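PDB 6UBC: Glyco_hydro_cc domain-containing protein from Cryptococcus neoformans, which probably binds oligosaccharides, as a subgroup VII member of glycoside hydrolase family 128, a family that cleaves beta-1,3-glucan. Local coordinates for residues Gly195-Asn200 and Ser335-Asn340; Tyr223-Thr228 and Gly271-Asp276; Lys323-Phe328 and Asn360-Pro365; Ile343-Met348 and Lys352-Tyr357; Ala372-Asp375 and Asp379-Pro382. One frame throughout, in Å; residues are numbered along the deposited sequence.

Interaction 1 (Gly195-Asn200 and Ser335-Asn340)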
# COMPACT_ATOMS: atom_id res chain seq x y z
N GLY A 195 0.60 -7.11 16.39
CA GLY A 195 1.36 -6.21 15.54
C GLY A 195 1.23 -4.79 16.02
O GLY A 195 0.22 -4.45 16.60
N SER A 196 2.26 -4.02 15.78
CA SER A 196 2.32 -2.56 15.89
C SER A 196 1.89 -1.94 14.54
O SER A 196 2.02 -2.57 13.42
CB SER A 196 3.68 -2.19 16.31
OG SER A 196 3.95 -0.79 16.07
N TYR A 197 1.48 -0.69 14.61
CA TYR A 197 1.04 0.08 13.42
C TYR A 197 2.25 0.32 12.51
O TYR A 197 2.05 0.47 11.31
CB TYR A 197 0.33 1.36 13.84
CG TYR A 197 -1.12 1.15 14.20
CD1 TYR A 197 -1.66 -0.12 14.40
CD2 TYR A 197 -1.97 2.22 14.28
CE1 TYR A 197 -3.01 -0.29 14.71
CE2 TYR A 197 -3.30 2.07 14.67
CZ TYR A 197 -3.82 0.81 14.85
OH TYR A 197 -5.15 0.66 15.18
N THR A 198 3.46 0.43 13.08
CA THR A 198 4.72 0.36 12.31
C THR A 198 5.31 -1.03 12.49
O THR A 198 5.86 -1.32 13.56
CB THR A 198 5.67 1.45 12.77
OG1 THR A 198 5.08 2.72 12.53
CG2 THR A 198 7.00 1.40 12.03
N PRO A 199 5.18 -1.96 11.52
CA PRO A 199 5.61 -3.35 11.73
C PRO A 199 7.08 -3.44 12.13
O PRO A 199 7.95 -2.87 11.43
CB PRO A 199 5.34 -4.00 10.39
CG PRO A 199 4.13 -3.19 9.86
CD PRO A 199 4.50 -1.76 10.21
N ASN A 200 7.33 -4.08 13.27
CA ASN A 200 8.72 -4.37 13.71
C ASN A 200 9.48 -3.05 13.94
O ASN A 200 10.73 -3.05 13.98
CB ASN A 200 9.40 -5.25 12.69
CG ASN A 200 8.66 -6.55 12.56
OD1 ASN A 200 8.58 -7.28 13.53
ND2 ASN A 200 8.11 -6.87 11.39
N SER A 335 -15.11 -0.23 10.75
CA SER A 335 -14.23 0.75 10.05
C SER A 335 -12.82 0.14 9.95
O SER A 335 -12.53 -0.92 10.56
CB SER A 335 -14.22 2.17 10.61
OG SER A 335 -13.62 3.09 9.62
N TRP A 336 -11.96 0.83 9.23
CA TRP A 336 -10.56 0.42 9.15
C TRP A 336 -9.78 1.03 10.33
O TRP A 336 -10.27 2.04 10.93
CB TRP A 336 -9.96 0.82 7.82
CG TRP A 336 -10.00 2.29 7.52
CD1 TRP A 336 -9.03 3.19 7.84
CD2 TRP A 336 -10.94 2.98 6.70
NE1 TRP A 336 -9.33 4.40 7.31
CE2 TRP A 336 -10.48 4.30 6.58
CE3 TRP A 336 -12.10 2.62 6.03
CZ2 TRP A 336 -11.19 5.25 5.87
CZ3 TRP A 336 -12.80 3.58 5.34
CH2 TRP A 336 -12.36 4.89 5.28
N ASP A 337 -8.60 0.47 10.58
CA ASP A 337 -7.66 1.01 11.60
C ASP A 337 -6.72 2.03 10.96
O ASP A 337 -6.35 3.01 11.61
CB ASP A 337 -6.89 -0.13 12.24
CG ASP A 337 -7.76 -1.13 12.91
OD1 ASP A 337 -8.51 -0.70 13.75
OD2 ASP A 337 -7.67 -2.31 12.61
N ILE A 338 -6.30 1.74 9.72
CA ILE A 338 -5.21 2.44 8.99
C ILE A 338 -5.70 2.84 7.60
O ILE A 338 -6.22 1.99 6.90
CB ILE A 338 -3.93 1.59 8.97
CG1 ILE A 338 -3.36 1.43 10.39
CG2 ILE A 338 -2.91 2.17 8.01
CD1 ILE A 338 -2.24 0.48 10.46
N THR A 339 -5.57 4.13 7.28
CA THR A 339 -6.00 4.71 5.99
C THR A 339 -4.87 4.40 5.00
O THR A 339 -3.70 4.68 5.28
CB THR A 339 -6.29 6.20 6.06
OG1 THR A 339 -7.19 6.42 7.15
CG2 THR A 339 -6.91 6.71 4.77
N ASN A 340 -5.25 3.82 3.87
CA ASN A 340 -4.34 3.31 2.83
C ASN A 340 -4.21 4.35 1.75
O ASN A 340 -5.27 4.64 1.09
CB ASN A 340 -4.94 2.02 2.25
CG ASN A 340 -4.07 1.32 1.23
OD1 ASN A 340 -3.06 1.86 0.80
ND2 ASN A 340 -4.48 0.10 0.83
O HOH W 1 -6.72 3.48 14.20
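Tyr197 and Ile338 run past each other in opposite directions, and the methyl CD1 of Ile338 comes to rest over one face of the tyrosine ring. CD1 of Ile338 lies 4.1 Å from the centroid of the Tyr197 ring, 17° off its normal, a CH-pi contact displaced toward CG and CD1 of the ring. The ring gets there because its CG lies anti to the carbonyl carbon (chi1 -83°), which sends the phenol across to residues 335-340. At the far end the phenol meets Asp337 at about a right angle: OH of Tyr197 touches CB of Asp337 at 3.5 Å, and the ring and carboxylate planes are turned 33° apart. The carboxylate has its polar partners outside these segments, a salt bridge to Lys302 and a hydrogen bond from the backbone of Leu308. A water donates to the carbonyl O of Asp337 at 2.7 Å and holds Tyr197 OH weakly at 3.4 Å. In the (beta/alpha)8 barrel of this glycosidase family the contact lies at the N-terminal ends of the strands, where the loop leading to strand 204-207 passes the start of strand 339-345. Ile338 also packs on Ile307, Ile309 and Trp367. Within the loop, the backbone N of Thr198 donates to Ser196 OG at 3.3 Å, closing an ST turn that brackets Tyr197, and Tyr197 O accepts from the indole N-H of Trp367.

Interaction 2 (Tyr223-Thr228 and Gly271-Asp276)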
# COMPACT_ATOMS: atom_id res chain seq x y z
N TYR A 223 4.35 -7.16 1.11
CA TYR A 223 3.14 -7.78 0.52
C TYR A 223 3.34 -7.85 -0.98
O TYR A 223 4.21 -7.08 -1.52
CB TYR A 223 1.90 -6.97 0.88
CG TYR A 223 1.66 -5.73 0.05
CD1 TYR A 223 2.47 -4.59 0.15
CD2 TYR A 223 0.57 -5.64 -0.79
CE1 TYR A 223 2.23 -3.46 -0.60
CE2 TYR A 223 0.27 -4.48 -1.48
CZ TYR A 223 1.12 -3.39 -1.43
OH TYR A 223 0.86 -2.23 -2.13
N ASP A 224 2.51 -8.67 -1.64
CA ASP A 224 2.70 -8.96 -3.08
C ASP A 224 1.35 -9.02 -3.81
O ASP A 224 1.29 -9.66 -4.87
CB ASP A 224 3.54 -10.22 -3.27
CG ASP A 224 2.80 -11.49 -2.87
OD1 ASP A 224 1.69 -11.40 -2.34
OD2 ASP A 224 3.36 -12.57 -3.11
N TRP A 225 0.33 -8.44 -3.20
CA TRP A 225 -1.06 -8.32 -3.72
C TRP A 225 -1.80 -9.65 -3.63
O TRP A 225 -3.01 -9.63 -3.86
CB TRP A 225 -1.10 -7.76 -5.14
CG TRP A 225 -0.52 -6.38 -5.25
CD1 TRP A 225 -1.12 -5.24 -4.87
CD2 TRP A 225 0.78 -6.01 -5.74
NE1 TRP A 225 -0.33 -4.16 -5.11
CE2 TRP A 225 0.85 -4.60 -5.63
CE3 TRP A 225 1.85 -6.71 -6.29
CZ2 TRP A 225 1.97 -3.89 -6.02
CZ3 TRP A 225 2.96 -5.99 -6.71
CH2 TRP A 225 3.02 -4.60 -6.55
N ASN A 226 -1.13 -10.74 -3.25
CA ASN A 226 -1.81 -12.05 -3.05
C ASN A 226 -2.44 -12.11 -1.65
O ASN A 226 -2.09 -11.29 -0.71
CB ASN A 226 -0.85 -13.21 -3.29
CG ASN A 226 -0.34 -13.23 -4.71
OD1 ASN A 226 -1.13 -13.00 -5.63
ND2 ASN A 226 0.97 -13.44 -4.89
N ALA A 227 -3.29 -13.11 -1.42
CA ALA A 227 -3.93 -13.32 -0.11
C ALA A 227 -2.85 -13.44 0.97
O ALA A 227 -3.00 -12.79 2.07
CB ALA A 227 -4.87 -14.55 -0.16
N THR A 228 -1.80 -14.20 0.68
CA THR A 228 -0.61 -14.38 1.52
C THR A 228 0.60 -14.16 0.64
O THR A 228 0.63 -14.73 -0.44
CB THR A 228 -0.60 -15.78 2.16
OG1 THR A 228 -1.83 -16.02 2.86
CG2 THR A 228 0.59 -15.95 3.07
N GLY A 271 -6.81 -3.82 2.22
CA GLY A 271 -8.05 -3.84 1.45
C GLY A 271 -7.81 -3.61 -0.04
O GLY A 271 -6.65 -3.55 -0.53
N PHE A 272 -8.91 -3.44 -0.75
CA PHE A 272 -8.94 -3.59 -2.22
C PHE A 272 -7.98 -2.60 -2.88
O PHE A 272 -7.86 -1.44 -2.47
CB PHE A 272 -10.35 -3.38 -2.75
CG PHE A 272 -11.38 -4.06 -1.90
CD1 PHE A 272 -11.37 -5.43 -1.77
CD2 PHE A 272 -12.33 -3.34 -1.19
CE1 PHE A 272 -12.32 -6.08 -0.98
CE2 PHE A 272 -13.30 -3.97 -0.43
CZ PHE A 272 -13.30 -5.35 -0.34
N GLU A 273 -7.37 -3.11 -3.94
CA GLU A 273 -6.49 -2.32 -4.79
C GLU A 273 -7.29 -1.38 -5.68
O GLU A 273 -7.88 -1.87 -6.64
CB GLU A 273 -5.69 -3.26 -5.71
CG GLU A 273 -4.70 -2.53 -6.58
CD GLU A 273 -3.39 -2.18 -5.93
OE1 GLU A 273 -3.14 -2.62 -4.76
OE2 GLU A 273 -2.60 -1.46 -6.64
N GLU A 274 -7.30 -0.07 -5.43
CA GLU A 274 -7.86 0.91 -6.39
C GLU A 274 -9.22 0.46 -6.90
O GLU A 274 -9.49 0.41 -8.12
CB GLU A 274 -6.77 1.04 -7.45
CG GLU A 274 -5.55 1.75 -6.92
CD GLU A 274 -4.40 1.93 -7.91
OE1 GLU A 274 -4.64 1.56 -9.12
OE2 GLU A 274 -3.31 2.50 -7.50
N PRO A 275 -10.21 0.19 -6.02
CA PRO A 275 -11.54 -0.13 -6.48
C PRO A 275 -12.19 1.03 -7.25
O PRO A 275 -13.20 0.79 -7.99
CB PRO A 275 -12.30 -0.52 -5.19
CG PRO A 275 -11.56 0.27 -4.12
CD PRO A 275 -10.10 0.21 -4.56
N ASP A 276 -11.68 2.25 -7.07
CA ASP A 276 -12.21 3.48 -7.70
C ASP A 276 -11.72 3.61 -9.14
O ASP A 276 -12.15 4.56 -9.82
CB ASP A 276 -11.87 4.72 -6.87
CG ASP A 276 -10.42 4.93 -6.60
OD1 ASP A 276 -9.68 3.90 -6.46
OD2 ASP A 276 -10.01 6.12 -6.53
O HOH W 2 -1.92 -1.64 -2.48
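Trp225 and Glu273 mark the closest backbone approach of two irregular loops, with their CA atoms 8.2 Å apart; the gap is spanned by side chains and one water. Both loops leave the C-terminal ends of strands in the (beta/alpha)8 barrel: the loop 223-228 follows strand 221-223, whereas the loop 271-276 follows strand 268-270. This is the end of the barrel where glycosidases of this fold carry their substrate cleft. Glu273 has CG anti to the backbone N (chi1 -177°) and then bends at chi2 (82°), bringing the carboxylate up to the indole of Trp225. The carboxylate meets the edge of the indole, near the ring plane, with the two planes almost perpendicular at 83°. OE1 of Glu273 is 3.2 Å from NE1 of Trp225; the indole N-H has a hydrogen-bond acceptor in OE2 of Glu370 on strand 366-375. Nearby, Tyr223 OH hydrogen-bonds the backbone O of Thr369, and a water links the phenol to the glutamate. The tryptophan loop is shaped by an Asx turn: OD1 of Asp224 takes the backbone N-H of Asn226 from above the carboxylate plane, at 3.0 Å. Met241 packs against Tyr223, Trp225 and Glu273 alike. The bridging water sits 2.9 Å from Tyr223 OH and 2.8 Å from Glu273 OE1.

Interaction 3 (Lys323-Phe328 and Asn360-Pro365)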
# COMPACT_ATOMS: atom_id res chain seq x y z
N LYS A 323 -15.45 10.76 -4.27
CA LYS A 323 -16.26 10.30 -3.10
C LYS A 323 -16.49 8.78 -3.12
O LYS A 323 -17.54 8.34 -2.62
CB LYS A 323 -17.57 11.09 -3.09
CG LYS A 323 -17.38 12.60 -2.95
CD LYS A 323 -18.71 13.25 -2.74
CE LYS A 323 -18.60 14.73 -2.48
NZ LYS A 323 -19.88 15.39 -2.85
N TRP A 324 -15.49 7.99 -3.49
CA TRP A 324 -15.58 6.52 -3.36
C TRP A 324 -15.36 6.13 -1.89
O TRP A 324 -16.25 5.47 -1.28
CB TRP A 324 -14.57 5.83 -4.27
CG TRP A 324 -14.84 4.37 -4.49
CD1 TRP A 324 -15.43 3.77 -5.58
CD2 TRP A 324 -14.51 3.31 -3.58
NE1 TRP A 324 -15.51 2.41 -5.37
CE2 TRP A 324 -15.00 2.10 -4.14
CE3 TRP A 324 -13.96 3.28 -2.31
CZ2 TRP A 324 -14.95 0.90 -3.45
CZ3 TRP A 324 -13.90 2.08 -1.63
CH2 TRP A 324 -14.32 0.90 -2.24
N LEU A 325 -14.20 6.50 -1.35
CA LEU A 325 -13.86 6.11 0.02
C LEU A 325 -14.87 6.71 0.99
O LEU A 325 -15.18 6.09 2.02
CB LEU A 325 -12.46 6.55 0.38
CG LEU A 325 -11.88 5.86 1.61
CD1 LEU A 325 -11.80 4.33 1.46
CD2 LEU A 325 -10.51 6.41 1.94
N SER A 326 -15.27 7.94 0.75
CA SER A 326 -16.18 8.62 1.72
C SER A 326 -17.51 7.88 1.74
O SER A 326 -18.08 7.70 2.85
CB SER A 326 -16.35 10.08 1.44
OG SER A 326 -16.90 10.35 0.16
N ALA A 327 -18.02 7.50 0.59
CA ALA A 327 -19.29 6.72 0.58
C ALA A 327 -19.06 5.34 1.18
O ALA A 327 -19.92 4.86 1.91
CB ALA A 327 -19.88 6.60 -0.80
N PHE A 328 -17.95 4.69 0.87
CA PHE A 328 -17.59 3.35 1.42
C PHE A 328 -17.57 3.44 2.94
O PHE A 328 -18.10 2.58 3.64
CB PHE A 328 -16.23 2.93 0.84
CG PHE A 328 -15.59 1.69 1.41
CD1 PHE A 328 -15.93 0.42 0.93
CD2 PHE A 328 -14.61 1.77 2.41
CE1 PHE A 328 -15.37 -0.72 1.49
CE2 PHE A 328 -14.02 0.62 2.91
CZ PHE A 328 -14.40 -0.62 2.47
N ASN A 360 -6.63 14.76 7.44
CA ASN A 360 -7.68 15.74 7.82
C ASN A 360 -9.05 15.10 7.74
O ASN A 360 -9.88 15.36 8.60
CB ASN A 360 -7.59 17.00 6.96
CG ASN A 360 -6.34 17.78 7.27
OD1 ASN A 360 -5.71 17.54 8.28
ND2 ASN A 360 -5.97 18.69 6.40
N THR A 361 -9.31 14.22 6.78
CA THR A 361 -10.65 13.62 6.60
C THR A 361 -10.93 12.53 7.64
O THR A 361 -12.08 12.54 8.16
CB THR A 361 -10.88 13.17 5.15
OG1 THR A 361 -10.65 14.25 4.24
CG2 THR A 361 -12.27 12.68 4.86
N TYR A 362 -10.01 11.63 7.95
CA TYR A 362 -10.29 10.42 8.77
C TYR A 362 -9.61 10.43 10.15
O TYR A 362 -10.04 9.72 11.00
CB TYR A 362 -9.94 9.18 7.98
CG TYR A 362 -10.83 9.08 6.77
CD1 TYR A 362 -12.17 8.76 6.91
CD2 TYR A 362 -10.35 9.34 5.49
CE1 TYR A 362 -13.03 8.70 5.82
CE2 TYR A 362 -11.21 9.30 4.38
CZ TYR A 362 -12.55 8.96 4.54
OH TYR A 362 -13.46 8.95 3.48
N GLY A 363 -8.54 11.19 10.32
CA GLY A 363 -7.79 11.30 11.57
C GLY A 363 -7.17 10.01 12.02
O GLY A 363 -6.77 9.97 13.19
N LYS A 364 -6.96 9.03 11.12
CA LYS A 364 -6.31 7.74 11.42
C LYS A 364 -4.90 7.66 10.82
O LYS A 364 -4.53 8.35 9.85
CB LYS A 364 -7.17 6.58 10.91
CG LYS A 364 -8.51 6.49 11.62
CD LYS A 364 -9.35 5.40 11.14
CE LYS A 364 -10.68 5.43 11.84
NZ LYS A 364 -11.61 4.43 11.28
N PRO A 365 -4.06 6.84 11.44
CA PRO A 365 -2.73 6.59 10.95
C PRO A 365 -2.79 6.10 9.50
O PRO A 365 -3.75 5.43 9.14
CB PRO A 365 -2.12 5.51 11.86
CG PRO A 365 -3.01 5.49 13.09
CD PRO A 365 -4.34 6.11 12.70
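Tyr362 reaches from the last turn of helix 348-362 to touch Leu325 and Ser326 at the beginning of helix 324-331. Its CB points toward that helix, and CG stands beside the backbone N, anti to the carbonyl carbon (chi1 -64°), which carries the ring to helix 324-331. One face of the ring, near the rim, carries the methyl CG2 of the preceding residue, Thr361, 3.6 Å above the plane. Farther out, CE2 of Tyr362 meets the methyl CD2 of Leu325 at 3.8 Å, the one apolar side-chain contact of the pair; Leu325 arrives obliquely, neither squarely over the ring nor at its edge. CZ is a little more distant from the same methyl. The phenol oxygen then presses against helix backbone: Tyr362 OH is 3.3 Å from CA of Ser326 and 3.6 Å from the carbonyl carbon of Leu325, with CB of Ser326 at 3.7 Å. Although the amide N of Ser326 is also close, the angle to Tyr362 OH is poor for a hydrogen bond, and that N-H is taken by the carboxylate of Glu319, which also receives the N-H of Leu325. The hydroxyl thus contacts the first turn of the helix by van der Waals packing. Gly363 ends helix 348-362 with a positive phi, turning the chain toward strand 366-375. The tyrosine joins two outer helices of the barrel that flank strand 339-345, packing on Thr339 of that strand and meeting Trp336, just ahead of it, edge-to-face.

Interaction 4 (Ile343-Met348 and Lys352-Tyr357)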
# COMPACT_ATOMS: atom_id res chain seq x y z
N ILE A 343 0.43 7.03 -3.50
CA ILE A 343 0.93 8.38 -3.82
C ILE A 343 1.69 8.32 -5.13
O ILE A 343 2.75 7.66 -5.19
CB ILE A 343 1.77 8.91 -2.66
CG1 ILE A 343 0.90 9.04 -1.41
CG2 ILE A 343 2.37 10.25 -2.98
CD1 ILE A 343 1.65 9.60 -0.20
N ASN A 344 1.15 8.99 -6.13
CA ASN A 344 1.77 9.05 -7.49
C ASN A 344 1.92 10.54 -7.78
O ASN A 344 0.94 11.14 -8.24
CB ASN A 344 0.94 8.28 -8.51
CG ASN A 344 0.95 6.80 -8.14
OD1 ASN A 344 2.00 6.18 -8.23
ND2 ASN A 344 -0.22 6.23 -7.89
N LYS A 345 3.08 11.07 -7.42
CA LYS A 345 3.34 12.52 -7.45
C LYS A 345 4.78 12.73 -7.89
O LYS A 345 5.52 11.77 -7.92
CB LYS A 345 3.08 13.10 -6.07
CG LYS A 345 1.62 13.08 -5.60
CD LYS A 345 0.64 13.90 -6.44
CE LYS A 345 -0.68 13.92 -5.73
NZ LYS A 345 -1.71 14.69 -6.45
N ASN A 346 5.15 13.97 -8.28
CA ASN A 346 6.53 14.22 -8.67
C ASN A 346 7.16 15.33 -7.84
O ASN A 346 8.24 15.77 -8.23
CB ASN A 346 6.68 14.52 -10.15
CG ASN A 346 6.15 15.88 -10.55
OD1 ASN A 346 5.51 16.57 -9.76
ND2 ASN A 346 6.38 16.24 -11.80
N SER A 347 6.58 15.66 -6.71
CA SER A 347 7.05 16.74 -5.81
C SER A 347 6.54 16.46 -4.39
O SER A 347 5.48 15.78 -4.21
CB SER A 347 6.62 18.10 -6.32
OG SER A 347 5.28 18.37 -6.03
N MET A 348 7.32 16.86 -3.40
CA MET A 348 6.92 16.69 -2.00
C MET A 348 5.63 17.48 -1.71
O MET A 348 4.88 17.03 -0.86
CB MET A 348 8.07 17.07 -1.08
CG MET A 348 9.29 16.12 -1.19
SD MET A 348 8.87 14.34 -1.10
CE MET A 348 8.85 13.90 -2.84
N LYS A 352 2.48 15.80 0.20
CA LYS A 352 1.85 16.40 1.37
C LYS A 352 0.37 16.62 1.11
O LYS A 352 -0.40 16.38 2.01
CB LYS A 352 2.56 17.70 1.76
CG LYS A 352 3.93 17.49 2.36
CD LYS A 352 4.73 18.78 2.37
CE LYS A 352 5.94 18.71 3.27
NZ LYS A 352 6.89 19.80 2.90
N THR A 353 -0.02 17.05 -0.07
CA THR A 353 -1.44 17.18 -0.39
C THR A 353 -2.18 15.86 -0.09
O THR A 353 -3.25 15.87 0.52
CB THR A 353 -1.58 17.57 -1.86
OG1 THR A 353 -0.99 18.86 -2.01
CG2 THR A 353 -3.01 17.60 -2.32
N ASP A 354 -1.63 14.74 -0.52
CA ASP A 354 -2.31 13.43 -0.30
C ASP A 354 -2.42 13.14 1.20
O ASP A 354 -3.52 12.75 1.67
CB ASP A 354 -1.61 12.28 -1.01
CG ASP A 354 -1.73 12.23 -2.53
OD1 ASP A 354 -2.55 12.99 -3.13
OD2 ASP A 354 -0.99 11.41 -3.13
N ILE A 355 -1.29 13.26 1.93
CA ILE A 355 -1.28 12.89 3.37
C ILE A 355 -2.22 13.83 4.12
O ILE A 355 -3.07 13.36 4.91
CB ILE A 355 0.13 12.89 3.95
CG1 ILE A 355 1.05 11.91 3.25
CG2 ILE A 355 0.01 12.63 5.45
CD1 ILE A 355 2.45 12.13 3.65
N ASP A 356 -2.15 15.12 3.81
CA ASP A 356 -3.07 16.10 4.44
C ASP A 356 -4.52 15.71 4.20
O ASP A 356 -5.35 15.75 5.15
CB ASP A 356 -2.82 17.51 3.94
CG ASP A 356 -1.52 18.16 4.39
OD1 ASP A 356 -0.85 17.63 5.26
OD2 ASP A 356 -1.22 19.17 3.84
N TYR A 357 -4.91 15.42 2.95
CA TYR A 357 -6.32 15.15 2.64
C TYR A 357 -6.80 13.98 3.51
O TYR A 357 -7.90 14.05 4.18
CB TYR A 357 -6.56 14.91 1.15
CG TYR A 357 -7.98 14.45 0.93
CD1 TYR A 357 -9.04 15.33 1.00
CD2 TYR A 357 -8.27 13.10 0.86
CE1 TYR A 357 -10.35 14.89 0.92
CE2 TYR A 357 -9.58 12.66 0.81
CZ TYR A 357 -10.63 13.56 0.83
OH TYR A 357 -11.92 13.11 0.81
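Lys352 makes the first link, its backbone N donating to the O of Met348 at 2.9 Å, an ordinary helical bond that ties the first turn to the next. Its side chain runs extended past that same carbonyl, with CG of Lys352 3.4 Å from Met348 O. Two residues on, Asp354 carries most of the contact with the strand: OD2 lies against Ile343, 3.5 Å from its CG1, while OD1 of Asp354 faces the end of Lys345, 3.3 Å from CE and 3.8 Å from NZ. The last is a long salt bridge; Lys345, bent at chi2 (-63°), has its stronger partner in Asp376. The buried carboxylate of Asp354 also receives a weak bond from the N-H of Ala317. Ile355 follows, its CG1 4.2 Å from CD1 of Ile343, and Leu399 of helix 386-402 packs beside it. The axes of strand 343-345 and helix 352-357 pass 9.3 Å apart at 146°, the near-antiparallel return of a helix over its strand in the beta-alpha-beta crossover repeated round a (beta/alpha)8 barrel.

Interaction 5 (Ala372-Asp375 and Asp379-Pro382); sequences ACVD and DFVP
Val374 and Phe380 form the tight part: the methyl CG1 of Val374 stands over the middle of the phenylalanine ring, 3.6 Å from its centroid and only 1° off the ring normal, a nearly ideal CH-pi contact. With CG1 anti to the backbone N (chi1 178°), the other methyl, CG2, lies between the ring rim, 4.0 Å from CZ of Phe380, and Pro382, whose CB is 4.4 Å away. Val374 and Pro382 are a non-hydrogen-bonded antiparallel pair, and Asn344 and Leu417 pack against Val374 as well. The next pair, Asp375 and Val381, is hydrogen-bonded in both directions: Asp375 N to Val381 O at 2.9 Å and Val381 N to Asp375 O at 3.0 Å. Their side chains lie on the other face of the sheet, toward solvent, where contact thins to CB of Asp375 and CB of Val381 at 4.5 Å. The Asp375 carboxylate turns to Ser377 in the connecting loop. There the two strands part, and a water fills in, donating to Asp375 O at 2.8 Å and accepting from the N of Asp379. At the opposite end, the Cys373-Cys383 disulfide staples the strands together. This is a short beta hairpin in which the C-terminal end of barrel strand 366-375 turns back to pair with strand 381-382.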
# COMPACT_ATOMS: atom_id res chain seq x y z
N ALA A 372 5.10 6.09 -6.14
CA ALA A 372 5.87 6.19 -7.40
C ALA A 372 6.02 7.63 -7.82
O ALA A 372 5.12 8.41 -7.55
CB ALA A 372 5.25 5.35 -8.47
N CYS A 373 7.12 7.93 -8.53
CA CYS A 373 7.35 9.25 -9.16
C CYS A 373 6.48 9.32 -10.42
O CYS A 373 6.81 8.64 -11.43
CB CYS A 373 8.81 9.45 -9.49
SG CYS A 373 9.24 11.17 -9.88
N VAL A 374 5.45 10.14 -10.39
CA VAL A 374 4.51 10.35 -11.52
C VAL A 374 4.15 11.83 -11.54
O VAL A 374 3.71 12.35 -10.51
CB VAL A 374 3.25 9.49 -11.39
CG1 VAL A 374 2.27 9.72 -12.50
CG2 VAL A 374 3.54 8.02 -11.24
N ASP A 375 4.19 12.44 -12.71
CA ASP A 375 3.63 13.81 -12.89
C ASP A 375 2.14 13.68 -13.16
O ASP A 375 1.75 13.28 -14.26
CB ASP A 375 4.43 14.53 -13.97
CG ASP A 375 3.89 15.92 -14.19
OD1 ASP A 375 2.94 16.29 -13.49
OD2 ASP A 375 4.41 16.58 -15.07
N ASP A 379 -2.17 14.70 -16.70
CA ASP A 379 -2.79 13.36 -16.86
C ASP A 379 -2.04 12.42 -15.89
O ASP A 379 -2.13 12.63 -14.62
CB ASP A 379 -2.72 12.86 -18.31
CG ASP A 379 -2.91 13.90 -19.42
OD1 ASP A 379 -4.06 14.44 -19.59
OD2 ASP A 379 -1.91 14.14 -20.15
N PHE A 380 -1.34 11.41 -16.41
CA PHE A 380 -0.58 10.47 -15.55
C PHE A 380 0.67 10.12 -16.33
O PHE A 380 0.60 9.26 -17.22
CB PHE A 380 -1.45 9.25 -15.25
CG PHE A 380 -0.99 8.39 -14.10
CD1 PHE A 380 -1.42 8.69 -12.80
CD2 PHE A 380 -0.16 7.30 -14.29
CE1 PHE A 380 -1.06 7.88 -11.74
CE2 PHE A 380 0.21 6.50 -13.22
CZ PHE A 380 -0.21 6.82 -11.94
N VAL A 381 1.72 10.88 -16.11
CA VAL A 381 3.01 10.69 -16.81
C VAL A 381 4.11 10.25 -15.84
O VAL A 381 4.74 11.09 -15.17
CB VAL A 381 3.39 11.99 -17.53
CG1 VAL A 381 4.66 11.78 -18.34
CG2 VAL A 381 2.24 12.54 -18.38
N PRO A 382 4.38 8.93 -15.77
CA PRO A 382 5.43 8.44 -14.89
C PRO A 382 6.75 9.12 -15.21
O PRO A 382 7.13 9.33 -16.37
CB PRO A 382 5.39 6.92 -15.11
CG PRO A 382 4.00 6.67 -15.63
CD PRO A 382 3.66 7.87 -16.48
O HOH W 3 0.74 15.15 -16.01

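In the fold
Interactions 1 and 4 both use strand 339-345, the first just ahead of its start and the second at its end; the neighbouring strand 366-375 carries interaction 5, joined to interaction 4 by backbone hydrogen bonds. Interactions 3 and 4 share helix 348-362, one at its last turn and the other near its start. All five contacts are partly buried. Interaction 2 is the most central, polar and water-linked; interaction 5 is the most exposed, with three of its seven touching residues at the surface, and adds hairpin bonds to the apolar packing that also dominates interaction 3. Interactions 1 and 5 sit on opposite sides of the chain's centre, their own centres about 27 Å apart. Pro275 of interaction 2 packs on Trp324 of interaction 3.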